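Local coordinates for protein precorrin-6Y C5,15-methyltransferase (Decarboxylating) (Geobacter metallireducens, PDB 3E05) that probably transfers methyl groups from S-adenosylmethionine to precorrin-6Y, with decarboxylation, in adenosylcobalamin biosynthesis, this chain being the C-terminal methyltransferase domain of the longer protein, at residues Thr18-Thr24 / Gly50-Val54; Thr32-Arg37 / Val137-Asn141; Trp45-Ala49 / Phe113-Ser117. All blocks are in the same frame, centred on the assembly; numbering follows the deposited sequence.

Contact 1: residues Thr18-Thr24 / Gly50-Val54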
ATOM      1  N   THR D  18      -0.065   6.732  26.003  1.00 44.42           N
ATOM      2  CA  THR D  18       0.920   6.965  24.942  1.00 45.65           C
ATOM      3  C   THR D  18       0.928   8.423  24.470  1.00 47.58           C
ATOM      4  O   THR D  18       0.102   9.228  24.908  1.00 48.30           O
ATOM      5  CB  THR D  18       0.696   5.996  23.730  1.00 44.62           C
ATOM      6  OG1 THR D  18       1.819   6.053  22.840  1.00 43.38           O
ATOM      7  CG2 THR D  18      -0.601   6.300  22.971  1.00 43.95           C
ATOM      8  N   ALA D  19       1.875   8.748  23.591  1.00 49.65           N
ATOM      9  CA  ALA D  19       1.905  10.048  22.911  1.00 53.39           C
ATOM     10  C   ALA D  19       1.537   9.847  21.448  1.00 56.87           C
ATOM     11  O   ALA D  19       1.466   8.712  20.978  1.00 54.12           O
ATOM     12  CB  ALA D  19       3.287  10.689  23.032  1.00 51.84           C
ATOM     13  N   LYS D  20       1.299  10.948  20.738  1.00 61.28           N
ATOM     14  CA  LYS D  20       1.072  10.916  19.295  1.00 64.71           C
ATOM     15  C   LYS D  20       2.339  10.435  18.574  1.00 61.50           C
ATOM     16  O   LYS D  20       3.450  10.866  18.903  1.00 60.32           O
ATOM     17  CB  LYS D  20       0.633  12.300  18.799  1.00 67.02           C
ATOM     18  CG  LYS D  20       0.440  12.414  17.291  1.00 74.49           C
ATOM     19  CD  LYS D  20      -0.317  13.681  16.906  1.00 76.74           C
ATOM     20  CE  LYS D  20      -1.826  13.454  16.890  1.00 83.73           C
ATOM     21  NZ  LYS D  20      -2.253  12.527  15.797  1.00 85.67           N
ATOM     22  N   LYS D  21       2.153   9.501  17.636  1.00 58.60           N
ATOM     23  CA  LYS D  21       3.230   8.910  16.816  1.00 56.94           C
ATOM     24  C   LYS D  21       4.186   7.944  17.555  1.00 52.42           C
ATOM     25  O   LYS D  21       5.103   7.395  16.938  1.00 50.61           O
ATOM     26  CB  LYS D  21       4.022   9.992  16.049  1.00 60.16           C
ATOM     27  CG  LYS D  21       3.225  10.768  14.997  1.00 68.74           C
ATOM     28  CD  LYS D  21       3.145  10.008  13.673  1.00 75.82           C
ATOM     29  CE  LYS D  21       2.488  10.842  12.571  1.00 77.66           C
ATOM     30  NZ  LYS D  21       3.396  11.882  12.003  1.00 78.23           N
ATOM     31  N   LEU D  22       3.976   7.727  18.855  1.00 45.83           N
ATOM     32  CA  LEU D  22       4.863   6.857  19.633  1.00 41.36           C
ATOM     33  C   LEU D  22       4.511   5.361  19.557  1.00 38.50           C
ATOM     34  O   LEU D  22       5.384   4.538  19.317  1.00 38.30           O
ATOM     35  CB  LEU D  22       4.964   7.315  21.100  1.00 40.14           C
ATOM     36  CG  LEU D  22       5.797   6.438  22.051  1.00 41.19           C
ATOM     37  CD1 LEU D  22       7.271   6.463  21.682  1.00 41.87           C
ATOM     38  CD2 LEU D  22       5.599   6.815  23.525  1.00 43.35           C
ATOM     39  N   ILE D  23       3.242   5.021  19.769  1.00 37.21           N
ATOM     40  CA  ILE D  23       2.832   3.617  19.869  1.00 37.92           C
ATOM     41  C   ILE D  23       3.144   2.801  18.595  1.00 37.95           C
ATOM     42  O   ILE D  23       3.107   3.327  17.463  1.00 33.74           O
ATOM     43  CB  ILE D  23       1.328   3.490  20.287  1.00 35.75           C
ATOM     44  CG1 ILE D  23       1.075   2.177  21.030  1.00 38.44           C
ATOM     45  CG2 ILE D  23       0.367   3.639  19.079  1.00 41.10           C
ATOM     46  CD1 ILE D  23      -0.359   1.994  21.435  1.00 35.70           C
ATOM     47  N   THR D  24       3.506   1.533  18.798  1.00 36.53           N
ATOM     48  CA  THR D  24       3.526   0.542  17.720  1.00 31.05           C
ATOM     49  C   THR D  24       2.063   0.169  17.569  1.00 30.60           C
ATOM     50  O   THR D  24       1.484  -0.464  18.458  1.00 30.93           O
ATOM     51  CB  THR D  24       4.379  -0.688  18.105  1.00 31.18           C
ATOM     52  OG1 THR D  24       5.704  -0.259  18.407  1.00 31.06           O
ATOM     53  CG2 THR D  24       4.443  -1.699  16.978  1.00 29.18           C
ATOM     54  N   GLY D  50       8.939   2.742  24.534  1.00 34.95           N
ATOM     55  CA  GLY D  50       7.888   3.714  24.221  1.00 30.99           C
ATOM     56  C   GLY D  50       6.764   3.607  25.222  1.00 35.79           C
ATOM     57  O   GLY D  50       6.897   4.061  26.346  1.00 35.55           O
ATOM     58  N   SER D  51       5.662   2.991  24.801  1.00 35.28           N
ATOM     59  CA  SER D  51       4.533   2.715  25.689  1.00 35.54           C
ATOM     60  C   SER D  51       4.509   1.258  26.150  1.00 34.67           C
ATOM     61  O   SER D  51       3.621   0.840  26.909  1.00 34.41           O
ATOM     62  CB  SER D  51       3.233   3.083  24.992  1.00 36.82           C
ATOM     63  OG  SER D  51       3.209   4.488  24.801  1.00 42.43           O
ATOM     64  N   ALA D  52       5.501   0.508  25.680  1.00 33.11           N
ATOM     65  CA  ALA D  52       5.696  -0.909  25.991  1.00 34.61           C
ATOM     66  C   ALA D  52       4.608  -1.835  25.467  1.00 28.54           C
ATOM     67  O   ALA D  52       4.474  -2.952  25.955  1.00 30.85           O
ATOM     68  CB  ALA D  52       5.980  -1.143  27.521  1.00 32.34           C
ATOM     69  N   SER D  53       3.884  -1.410  24.425  1.00 30.45           N
ATOM     70  CA  SER D  53       2.806  -2.234  23.863  1.00 29.36           C
ATOM     71  C   SER D  53       3.312  -3.560  23.289  1.00 27.58           C
ATOM     72  O   SER D  53       2.631  -4.581  23.397  1.00 26.62           O
ATOM     73  CB  SER D  53       1.987  -1.456  22.823  1.00 31.84           C
ATOM     74  OG  SER D  53       2.731  -1.238  21.640  1.00 28.90           O
ATOM     75  N   VAL D  54       4.507  -3.542  22.694  1.00 22.14           N
ATOM     76  CA  VAL D  54       5.145  -4.757  22.178  1.00 28.50           C
ATOM     77  C   VAL D  54       5.490  -5.680  23.338  1.00 28.66           C
ATOM     78  O   VAL D  54       5.126  -6.852  23.322  1.00 27.33           O
ATOM     79  CB  VAL D  54       6.407  -4.447  21.338  1.00 25.93           C
ATOM     80  CG1 VAL D  54       7.065  -5.739  20.803  1.00 30.34           C
ATOM     81  CG2 VAL D  54       6.045  -3.483  20.174  1.00 26.65           C
TER
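Thr18, Leu22 and Thr24, in the loop before helix 26-35, pack against Gly50, Ser51 and Val54, where the glycine-rich turn that follows strand 43-47 runs into helix 53-61. In the Rossmann-like fold of class I methyltransferases this turn is motif I, which in relatives holds S-adenosylmethionine, so the loop 18-24 probably borders the cofactor pocket. The interface is small and partly buried, with one hydrogen bond across it: Thr18 OG1 to Ser51 OG, 2.9 Å, its direction left open. Ser51 OG also bonds to Ala17 O, so the serine is held by two successive residues of the incoming chain. Leu22 lays both methyls on the turn from one side. CD1 rests on Gly50 CA at 3.8 Å, while CD2 reaches Ser51 OG at 3.6 Å. Gly50 has a positive phi of 72°, and a CB there would press on Leu22 CD1; its N is tied to Glu71 at the end of strand 66-71. Further along, Ile23 CG1 lies 3.8 Å from Ser53 OG, and Thr24 O accepts a hydrogen bond from Arg29 on helix 26-35. Thr24 turns its hydroxyl back beside its own backbone N (chi1 -58°), which brings OG1 to 3.7 Å from Val54 CG2, the same methyl that meets Thr24 CG2 at 4.0 Å.

Contact 2: residues Thr32-Arg37 / Val137-Asn141; sequences TLSKLR and VIVLN
Val139 sits at the middle of the contact, its CG2 methyl 3.8 Å from Leu36 CD2 and its CG1 4.0 Å from Thr32 CG2, so strand 137-142 packs against the C-terminal part of helix 26-35. With CG1 anti to the backbone N (chi1 -178°), Val137 places that methyl 3.6 Å from Lys35 O and lifts CG2 over one face of the Arg37 guanidinium, 3.7 Å from NH1. At the other end the side chains of Thr32 and Asn141 approach from opposite directions, Thr32 OG1 lying 3.0 Å from Asn141 OD1. The Thr32 hydroxyl proton has a stronger acceptor in Val28 O, one helical turn back, so the Asn141 bond is uncertain. The Asn141 amide is steadied by a weak bond from ND2 to Leu140 O. A leucine in place of Asn141 would probably cost the Thr32 hydroxyl this neighbour and set an apolar branch against it. Further out, Arg111 binds Leu36 O weakly and Arg37 O more firmly, while Lys35 NZ forms salt bridges with Glu163 and with Glu27 of a neighbouring subunit. The chemistry implies an apolar seam between helix and sheet, with polar groups at its ends and charge paired at the subunit boundary.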
ATOM      1  N   THR D  32       4.886  -7.713  14.014  1.00 24.05           N
ATOM      2  CA  THR D  32       6.188  -7.633  14.736  1.00 25.48           C
ATOM      3  C   THR D  32       6.377  -8.847  15.669  1.00 22.32           C
ATOM      4  O   THR D  32       7.423  -9.518  15.633  1.00 24.42           O
ATOM      5  CB  THR D  32       6.291  -6.309  15.516  1.00 26.50           C
ATOM      6  OG1 THR D  32       6.280  -5.216  14.602  1.00 29.11           O
ATOM      7  CG2 THR D  32       7.561  -6.221  16.372  1.00 26.42           C
ATOM      8  N   LEU D  33       5.344  -9.150  16.446  1.00 28.27           N
ATOM      9  CA  LEU D  33       5.342 -10.309  17.364  1.00 24.70           C
ATOM     10  C   LEU D  33       5.472 -11.633  16.620  1.00 28.81           C
ATOM     11  O   LEU D  33       6.224 -12.496  17.042  1.00 30.06           O
ATOM     12  CB  LEU D  33       4.079 -10.289  18.219  1.00 23.51           C
ATOM     13  CG  LEU D  33       4.047  -9.148  19.243  1.00 28.67           C
ATOM     14  CD1 LEU D  33       2.642  -8.944  19.712  1.00 28.51           C
ATOM     15  CD2 LEU D  33       5.033  -9.367  20.389  1.00 29.58           C
ATOM     16  N   SER D  34       4.757 -11.764  15.496  1.00 22.81           N
ATOM     17  CA  SER D  34       4.929 -12.863  14.545  1.00 26.61           C
ATOM     18  C   SER D  34       6.382 -13.022  14.093  1.00 23.82           C
ATOM     19  O   SER D  34       6.944 -14.112  14.180  1.00 31.06           O
ATOM     20  CB  SER D  34       4.032 -12.636  13.316  1.00 28.57           C
ATOM     21  OG  SER D  34       3.694 -13.850  12.687  1.00 36.44           O
ATOM     22  N   LYS D  35       6.981 -11.924  13.643  1.00 23.10           N
ATOM     23  CA  LYS D  35       8.358 -11.928  13.148  1.00 24.41           C
ATOM     24  C   LYS D  35       9.363 -12.260  14.267  1.00 28.82           C
ATOM     25  O   LYS D  35      10.431 -12.826  14.012  1.00 30.83           O
ATOM     26  CB  LYS D  35       8.713 -10.576  12.499  1.00 24.81           C
ATOM     27  CG  LYS D  35       7.964 -10.258  11.159  1.00 27.32           C
ATOM     28  CD  LYS D  35       8.173 -11.317  10.075  1.00 28.81           C
ATOM     29  CE  LYS D  35       7.334 -10.978   8.831  1.00 23.19           C
ATOM     30  NZ  LYS D  35       7.550 -11.941   7.751  1.00 25.47           N
ATOM     31  N   LEU D  36       9.012 -11.921  15.506  1.00 28.25           N
ATOM     32  CA  LEU D  36       9.871 -12.251  16.653  1.00 30.19           C
ATOM     33  C   LEU D  36       9.962 -13.752  16.977  1.00 32.74           C
ATOM     34  O   LEU D  36      10.834 -14.150  17.746  1.00 33.78           O
ATOM     35  CB  LEU D  36       9.456 -11.469  17.891  1.00 28.23           C
ATOM     36  CG  LEU D  36       9.957 -10.018  17.956  1.00 26.17           C
ATOM     37  CD1 LEU D  36       9.110  -9.185  18.889  1.00 25.98           C
ATOM     38  CD2 LEU D  36      11.435  -9.995  18.400  1.00 26.65           C
ATOM     39  N   ARG D  37       9.074 -14.561  16.393  1.00 28.64           N
ATOM     40  CA  ARG D  37       9.074 -16.028  16.567  1.00 33.86           C
ATOM     41  C   ARG D  37       9.152 -16.417  18.050  1.00 32.67           C
ATOM     42  O   ARG D  37      10.088 -17.089  18.482  1.00 36.94           O
ATOM     43  CB  ARG D  37      10.225 -16.682  15.792  1.00 29.98           C
ATOM     44  CG  ARG D  37      10.072 -16.684  14.289  1.00 46.25           C
ATOM     45  CD  ARG D  37      11.381 -17.073  13.613  1.00 53.99           C
ATOM     46  NE  ARG D  37      11.976 -18.276  14.191  1.00 64.69           N
ATOM     47  CZ  ARG D  37      13.257 -18.620  14.069  1.00 69.61           C
ATOM     48  NH1 ARG D  37      14.103 -17.849  13.387  1.00 58.27           N
ATOM     49  NH2 ARG D  37      13.693 -19.738  14.639  1.00 73.11           N
ATOM     50  N   VAL D 137      16.675 -14.086  17.485  1.00 32.03           N
ATOM     51  CA  VAL D 137      16.016 -13.281  16.443  1.00 31.46           C
ATOM     52  C   VAL D 137      16.051 -11.824  16.889  1.00 32.33           C
ATOM     53  O   VAL D 137      15.722 -11.520  18.034  1.00 31.15           O
ATOM     54  CB  VAL D 137      14.517 -13.709  16.182  1.00 30.24           C
ATOM     55  CG1 VAL D 137      13.862 -12.869  15.032  1.00 26.97           C
ATOM     56  CG2 VAL D 137      14.404 -15.202  15.898  1.00 30.15           C
ATOM     57  N   ILE D 138      16.484 -10.932  15.997  1.00 30.08           N
ATOM     58  CA  ILE D 138      16.368  -9.488  16.212  1.00 26.52           C
ATOM     59  C   ILE D 138      15.320  -8.928  15.246  1.00 28.72           C
ATOM     60  O   ILE D 138      15.350  -9.230  14.052  1.00 31.12           O
ATOM     61  CB  ILE D 138      17.696  -8.748  15.962  1.00 28.83           C
ATOM     62  CG1 ILE D 138      18.837  -9.348  16.804  1.00 29.05           C
ATOM     63  CG2 ILE D 138      17.549  -7.245  16.225  1.00 30.53           C
ATOM     64  CD1 ILE D 138      20.211  -8.976  16.289  1.00 25.79           C
ATOM     65  N   VAL D 139      14.420  -8.105  15.765  1.00 27.16           N
ATOM     66  CA  VAL D 139      13.431  -7.391  14.942  1.00 25.97           C
ATOM     67  C   VAL D 139      13.532  -5.891  15.248  1.00 28.56           C
ATOM     68  O   VAL D 139      13.755  -5.477  16.395  1.00 25.67           O
ATOM     69  CB  VAL D 139      12.008  -7.965  15.140  1.00 26.00           C
ATOM     70  CG1 VAL D 139      10.918  -7.155  14.344  1.00 27.65           C
ATOM     71  CG2 VAL D 139      11.984  -9.443  14.723  1.00 26.82           C
ATOM     72  N   LEU D 140      13.444  -5.086  14.195  1.00 28.54           N
ATOM     73  CA  LEU D 140      13.407  -3.631  14.335  0.50 27.77           C
ATOM     74  C   LEU D 140      12.295  -3.090  13.485  1.00 32.27           C
ATOM     75  O   LEU D 140      12.046  -3.577  12.387  1.00 36.27           O
ATOM     76  CB  LEU D 140      14.697  -2.953  13.868  0.50 29.73           C
ATOM     77  CG  LEU D 140      16.081  -3.388  14.298  0.50 24.80           C
ATOM     78  CD1 LEU D 140      16.569  -4.460  13.366  0.50 30.63           C
ATOM     79  CD2 LEU D 140      17.001  -2.184  14.249  0.50 33.68           C
ATOM     80  N   ASN D 141      11.612  -2.074  14.000  1.00 26.88           N
ATOM     81  CA  ASN D 141      10.633  -1.349  13.187  1.00 27.84           C
ATOM     82  C   ASN D 141      11.213   0.004  12.790  1.00 30.22           C
ATOM     83  O   ASN D 141      11.589   0.822  13.644  1.00 27.62           O
ATOM     84  CB  ASN D 141       9.303  -1.164  13.919  1.00 28.46           C
ATOM     85  CG  ASN D 141       8.464  -2.453  13.990  1.00 24.70           C
ATOM     86  OD1 ASN D 141       7.352  -2.418  14.491  1.00 37.88           O
ATOM     87  ND2 ASN D 141       8.973  -3.555  13.473  1.00 26.23           N
TER

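Contact 3: residues Trp45-Ala49 / Phe113-Ser117; sequences WDIGA and FIGGS
Trp45 O and Phe113 N open a close parallel pairing of two central strands: they bond at 2.9 Å, and Ile47 N returns the bond to Phe113 O at 2.8 Å. Asp46 and Phe113 point their side chains to the same face of the sheet, lying side by side. Both first torsions set CG anti to the backbone N (chi1 176° in each), which brings Asp46 OD1 to the ring edge, 3.5 Å from Phe113 CD2, with carboxylate and ring planes 59° apart. The other carboxylate oxygen, OD2, is bonded to Ser55 on helix 53-61. On the opposite face Ile47 CD1 and Ile114 CG1 touch more loosely, at 4.3 Å, where Ile47 also packs on helix 121-131. Strands 43-47 and 111-114 are the first and fourth of a class I methyltransferase sheet, and their C-terminal ends, from the first of which the glycine-rich turn leaves, probably face the cofactor site. Here Ile47 O takes two donors, Gly115 N from nearly straight ahead, though with a bent N-H...O angle of 145°, and Gly116 N from well off the carbonyl axis. Gly48, with positive phi, lies against Gly116 so closely that a CB on it would clash with Gly116 O. Beyond these glycines the contact turns to solvent: Gly115 is exposed, and a water donates to Gly48 O at 2.7 Å and weakly to Gly115 O.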
ATOM      1  N   TRP D  45      14.631  -8.650  25.073  1.00 29.01           N
ATOM      2  CA  TRP D  45      14.850  -7.220  25.307  1.00 28.29           C
ATOM      3  C   TRP D  45      13.961  -6.368  24.376  1.00 31.22           C
ATOM      4  O   TRP D  45      13.898  -6.643  23.175  1.00 29.66           O
ATOM      5  CB  TRP D  45      16.304  -6.843  25.031  1.00 30.91           C
ATOM      6  CG  TRP D  45      17.375  -7.517  25.868  1.00 32.32           C
ATOM      7  CD1 TRP D  45      17.207  -8.282  26.995  1.00 38.70           C
ATOM      8  CD2 TRP D  45      18.788  -7.422  25.658  1.00 33.11           C
ATOM      9  NE1 TRP D  45      18.434  -8.701  27.475  1.00 31.84           N
ATOM     10  CE2 TRP D  45      19.420  -8.170  26.686  1.00 39.09           C
ATOM     11  CE3 TRP D  45      19.582  -6.788  24.697  1.00 33.02           C
ATOM     12  CZ2 TRP D  45      20.812  -8.303  26.771  1.00 31.80           C
ATOM     13  CZ3 TRP D  45      20.975  -6.930  24.780  1.00 35.46           C
ATOM     14  CH2 TRP D  45      21.568  -7.674  25.811  1.00 37.66           C
ATOM     15  N   ASP D  46      13.291  -5.354  24.926  1.00 28.46           N
ATOM     16  CA  ASP D  46      12.546  -4.378  24.138  1.00 27.21           C
ATOM     17  C   ASP D  46      13.265  -3.033  24.327  1.00 31.41           C
ATOM     18  O   ASP D  46      13.054  -2.324  25.320  1.00 32.16           O
ATOM     19  CB  ASP D  46      11.076  -4.348  24.586  1.00 30.33           C
ATOM     20  CG  ASP D  46      10.223  -3.290  23.877  1.00 33.00           C
ATOM     21  OD1 ASP D  46      10.695  -2.519  22.998  1.00 32.75           O
ATOM     22  OD2 ASP D  46       9.019  -3.242  24.213  1.00 31.89           O
ATOM     23  N   ILE D  47      14.134  -2.712  23.367  1.00 27.34           N
ATOM     24  CA  ILE D  47      14.928  -1.484  23.403  1.00 30.37           C
ATOM     25  C   ILE D  47      14.201  -0.280  22.802  1.00 32.91           C
ATOM     26  O   ILE D  47      13.836  -0.289  21.616  1.00 33.98           O
ATOM     27  CB  ILE D  47      16.286  -1.690  22.721  1.00 31.77           C
ATOM     28  CG1 ILE D  47      17.052  -2.815  23.432  1.00 35.62           C
ATOM     29  CG2 ILE D  47      17.102  -0.376  22.713  1.00 33.52           C
ATOM     30  CD1 ILE D  47      18.236  -3.336  22.666  1.00 37.34           C
ATOM     31  N   GLY D  48      13.994   0.746  23.629  1.00 31.77           N
ATOM     32  CA  GLY D  48      13.216   1.921  23.248  1.00 29.27           C
ATOM     33  C   GLY D  48      11.749   1.556  23.302  1.00 30.41           C
ATOM     34  O   GLY D  48      11.036   1.652  22.295  1.00 34.21           O
ATOM     35  N   ALA D  49      11.292   1.153  24.485  1.00 30.73           N
ATOM     36  CA  ALA D  49       9.965   0.531  24.644  1.00 30.25           C
ATOM     37  C   ALA D  49       8.771   1.435  24.344  1.00 31.18           C
ATOM     38  O   ALA D  49       7.715   0.945  23.922  1.00 31.20           O
ATOM     39  CB  ALA D  49       9.832  -0.121  26.006  1.00 30.64           C
ATOM     40  N   PHE D 113      13.770  -6.808  20.314  1.00 25.92           N
ATOM     41  CA  PHE D 113      13.039  -5.846  19.501  1.00 28.17           C
ATOM     42  C   PHE D 113      13.650  -4.480  19.746  1.00 28.68           C
ATOM     43  O   PHE D 113      13.846  -4.068  20.888  1.00 31.24           O
ATOM     44  CB  PHE D 113      11.538  -5.828  19.804  1.00 26.59           C
ATOM     45  CG  PHE D 113      10.791  -4.760  19.036  1.00 27.53           C
ATOM     46  CD1 PHE D 113      10.745  -4.804  17.633  1.00 22.63           C
ATOM     47  CD2 PHE D 113      10.183  -3.688  19.697  1.00 23.61           C
ATOM     48  CE1 PHE D 113      10.060  -3.795  16.894  1.00 25.98           C
ATOM     49  CE2 PHE D 113       9.496  -2.693  18.970  1.00 27.95           C
ATOM     50  CZ  PHE D 113       9.438  -2.758  17.559  1.00 25.39           C
ATOM     51  N   ILE D 114      14.010  -3.797  18.664  1.00 26.32           N
ATOM     52  CA  ILE D 114      14.505  -2.441  18.755  1.00 25.29           C
ATOM     53  C   ILE D 114      13.446  -1.479  18.201  1.00 28.76           C
ATOM     54  O   ILE D 114      13.261  -1.371  16.976  1.00 29.25           O
ATOM     55  CB  ILE D 114      15.858  -2.296  18.004  1.00 27.76           C
ATOM     56  CG1 ILE D 114      16.884  -3.299  18.561  1.00 29.47           C
ATOM     57  CG2 ILE D 114      16.367  -0.870  18.075  1.00 30.69           C
ATOM     58  CD1 ILE D 114      18.055  -3.576  17.644  1.00 30.91           C
ATOM     59  N   GLY D 115      12.737  -0.816  19.108  1.00 31.28           N
ATOM     60  CA  GLY D 115      11.669   0.143  18.763  1.00 31.08           C
ATOM     61  C   GLY D 115      12.150   1.593  18.719  1.00 33.93           C
ATOM     62  O   GLY D 115      11.472   2.464  18.162  1.00 33.03           O
ATOM     63  N   GLY D 116      13.306   1.854  19.326  1.00 31.56           N
ATOM     64  CA  GLY D 116      13.883   3.206  19.360  1.00 34.63           C
ATOM     65  C   GLY D 116      15.349   3.131  19.731  1.00 39.06           C
ATOM     66  O   GLY D 116      15.716   2.422  20.673  1.00 37.92           O
ATOM     67  N   SER D 117      16.180   3.868  18.994  1.00 37.59           N
ATOM     68  CA  SER D 117      17.638   3.807  19.157  1.00 39.77           C
ATOM     69  C   SER D 117      18.260   5.038  19.789  1.00 40.19           C
ATOM     70  O   SER D 117      19.391   4.975  20.267  1.00 40.40           O
ATOM     71  CB  SER D 117      18.308   3.545  17.816  1.00 36.88           C
ATOM     72  OG  SER D 117      18.108   2.200  17.434  1.00 44.25           O
TER
HETATM   73  O   HOH W   1      10.447   3.810  20.852  1.00 39.02           O

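How the contacts relate
Contacts 1 and 2 have centres about 16 Å apart, and contact 3 has its centre about 11 Å from each. Along the chain the first segments come in order, 18-24, 32-37 and 45-49; then 50-54 continues directly from 45-49, and 113-117 and 137-141 follow. Contact 3 is thus nested within the loop closed by contact 2, whereas contact 1 crosses both. Strands 111-114 and 137-142 are neighbours in one sheet, joined by a probable bond from Ile114 N to Val139 O. The Phe113 ring touches Val54 of contact 1 and Thr32 and Asn141 of contact 2, so one side chain of contact 3 meets both others on one face of the sheet, near the probable cofactor site.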